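Local coordinates for protein acinetobacter secreted protease CpaA (Acinetobacter nosocomialis M2, PDB 6O38) that is probably a secreted zinc metalloprotease, exported by the type II secretion system and bound by a dedicated chaperone, CpaB, at residues Asp556-Ser559 and Val560-Asn564. Numbering follows the deposited sequence.
Sequences DAVS and VINLN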
ATOM      1  N   ASP A 556       9.991 -13.739  12.562  1.00 46.50           N
ATOM      2  CA  ASP A 556      10.939 -12.820  11.925  1.00 45.82           C
ATOM      3  C   ASP A 556      11.383 -13.459  10.606  1.00 45.67           C
ATOM      4  O   ASP A 556      12.340 -14.234  10.569  1.00 47.47           O
ATOM      5  CB  ASP A 556      12.120 -12.532  12.841  1.00 47.78           C
ATOM      6  CG  ASP A 556      12.966 -11.369  12.359  1.00 47.71           C
ATOM      7  OD1 ASP A 556      12.705 -10.847  11.254  1.00 46.12           O
ATOM      8  OD2 ASP A 556      13.896 -10.972  13.093  1.00 49.61           O
ATOM      9  N   ALA A 557      10.681 -13.112   9.525  1.00 43.41           N
ATOM     10  CA  ALA A 557      11.033 -13.655   8.216  1.00 43.09           C
ATOM     11  C   ALA A 557      12.286 -12.990   7.656  1.00 43.16           C
ATOM     12  O   ALA A 557      13.104 -13.650   7.006  1.00 44.22           O
ATOM     13  CB  ALA A 557       9.864 -13.494   7.245  1.00 41.84           C
ATOM     14  N   VAL A 558      12.445 -11.686   7.891  1.00 41.62           N
ATOM     15  CA  VAL A 558      13.566 -10.950   7.311  1.00 41.96           C
ATOM     16  C   VAL A 558      14.893 -11.477   7.844  1.00 44.98           C
ATOM     17  O   VAL A 558      15.894 -11.529   7.119  1.00 46.03           O
ATOM     18  CB  VAL A 558      13.403  -9.441   7.577  1.00 40.78           C
ATOM     19  CG1 VAL A 558      14.609  -8.668   7.066  1.00 41.57           C
ATOM     20  CG2 VAL A 558      12.125  -8.926   6.929  1.00 38.28           C
ATOM     21  N   SER A 559      14.921 -11.894   9.113  1.00 40.93           N
ATOM     22  CA  SER A 559      16.160 -12.411   9.687  1.00 43.96           C
ATOM     23  C   SER A 559      16.584 -13.717   9.028  1.00 45.39           C
ATOM     24  O   SER A 559      17.784 -13.977   8.889  1.00 48.08           O
ATOM     25  CB  SER A 559      16.002 -12.606  11.194  1.00 44.87           C
ATOM     26  OG  SER A 559      15.123 -13.681  11.479  1.00 44.87           O
ATOM     27  N   VAL A 560      15.624 -14.545   8.614  1.00 44.02           N
ATOM     28  CA  VAL A 560      15.963 -15.788   7.929  1.00 45.16           C
ATOM     29  C   VAL A 560      16.349 -15.517   6.480  1.00 43.81           C
ATOM     30  O   VAL A 560      17.272 -16.143   5.946  1.00 45.04           O
ATOM     31  CB  VAL A 560      14.793 -16.784   8.037  1.00 44.45           C
ATOM     32  CG1 VAL A 560      15.038 -18.000   7.156  1.00 45.23           C
ATOM     33  CG2 VAL A 560      14.597 -17.206   9.484  1.00 45.86           C
ATOM     34  N   ILE A 561      15.656 -14.583   5.824  1.00 44.71           N
ATOM     35  CA  ILE A 561      16.001 -14.219   4.451  1.00 43.24           C
ATOM     36  C   ILE A 561      17.431 -13.694   4.384  1.00 43.96           C
ATOM     37  O   ILE A 561      18.211 -14.078   3.504  1.00 44.01           O
ATOM     38  CB  ILE A 561      14.999 -13.189   3.899  1.00 40.91           C
ATOM     39  CG1 ILE A 561      13.606 -13.807   3.770  1.00 40.30           C
ATOM     40  CG2 ILE A 561      15.471 -12.649   2.560  1.00 40.16           C
ATOM     41  CD1 ILE A 561      12.556 -12.834   3.277  1.00 38.53           C
ATOM     42  N   ASN A 562      17.797 -12.815   5.319  1.00 41.33           N
ATOM     43  CA  ASN A 562      19.126 -12.215   5.304  1.00 41.82           C
ATOM     44  C   ASN A 562      20.228 -13.225   5.596  1.00 44.11           C
ATOM     45  O   ASN A 562      21.395 -12.952   5.297  1.00 44.10           O
ATOM     46  CB  ASN A 562      19.194 -11.062   6.306  1.00 42.40           C
ATOM     47  CG  ASN A 562      18.322  -9.890   5.901  1.00 40.11           C
ATOM     48  OD1 ASN A 562      17.884  -9.795   4.755  1.00 38.04           O
ATOM     49  ND2 ASN A 562      18.067  -8.989   6.842  1.00 40.69           N
ATOM     50  N   LEU A 563      19.892 -14.380   6.172  1.00 40.95           N
ATOM     51  CA  LEU A 563      20.876 -15.431   6.396  1.00 43.47           C
ATOM     52  C   LEU A 563      21.048 -16.348   5.192  1.00 42.31           C
ATOM     53  O   LEU A 563      22.056 -17.061   5.114  1.00 43.91           O
ATOM     54  CB  LEU A 563      20.490 -16.268   7.620  1.00 47.42           C
ATOM     55  CG  LEU A 563      20.628 -15.591   8.985  1.00 49.34           C
ATOM     56  CD1 LEU A 563      20.245 -16.549  10.102  1.00 51.35           C
ATOM     57  CD2 LEU A 563      22.042 -15.071   9.187  1.00 49.29           C
ATOM     58  N   ASN A 564      20.095 -16.347   4.258  1.00 43.43           N
ATOM     59  CA  ASN A 564      20.132 -17.232   3.103  1.00 42.99           C
ATOM     60  C   ASN A 564      20.288 -16.499   1.779  1.00 41.31           C
ATOM     61  O   ASN A 564      20.535 -17.152   0.759  1.00 41.84           O
ATOM     62  CB  ASN A 564      18.859 -18.091   3.052  1.00 42.92           C
ATOM     63  CG  ASN A 564      18.765 -19.063   4.209  1.00 45.36           C
ATOM     64  OD1 ASN A 564      19.776 -19.460   4.787  1.00 47.76           O
ATOM     65  ND2 ASN A 564      17.543 -19.452   4.556  1.00 45.16           N
TER
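The carbonyl oxygen of A557 takes two backbone donors, I561 N and, weakly, V560 N, four and three residues on. I561 N stands 3.0 Å from A557 O with a nearly straight N-H (164°); the bond from V560 N is bent. I561 also lays its side chain against that oxygen. With CG1 turned beside its own backbone N (chi1 -66°), the methylene comes to 3.3 Å from A557 O, and the chain runs on extended to CD1. One residue further along, N562 N reaches V558 O at 2.9 Å, tilted from the carbonyl plane.

These bonds build the first two turns of helix 557-569, which lies in the metalloprotease part of the chain, the side chain of A557 about 12 Å from the bound zinc ion. D556 is the N-cap. S559 N comes down on D556 OD1 from above the carboxylate plane, 3.3 Å away. A chi1 of 70° turns S559 OG back over the helix start, and OG donates to D556 O at 3.0 Å. S559 is the donor in both bonds, so this is an N-cap without the reciprocal bond of a capping box. At the helix start S536 OG takes the A557 N-H, while I514 pairs with D556 through the backbone.

V558 and N562, a turn apart, run alongside each other; CG1 of V558 packs on the amide at 3.5 Å from N562 ND2. The other end of that amide, OD1, is held by R415 N, which should limit its rotation. On the neighbouring face L563 rests CG on S559 O at 3.3 Å, while L563 N makes a long, weak bond to the same oxygen. Further on, N564 ND2 donates to L504 O, at the C-terminal end of helix 496-504, which carries the zinc ligands H498 and H502.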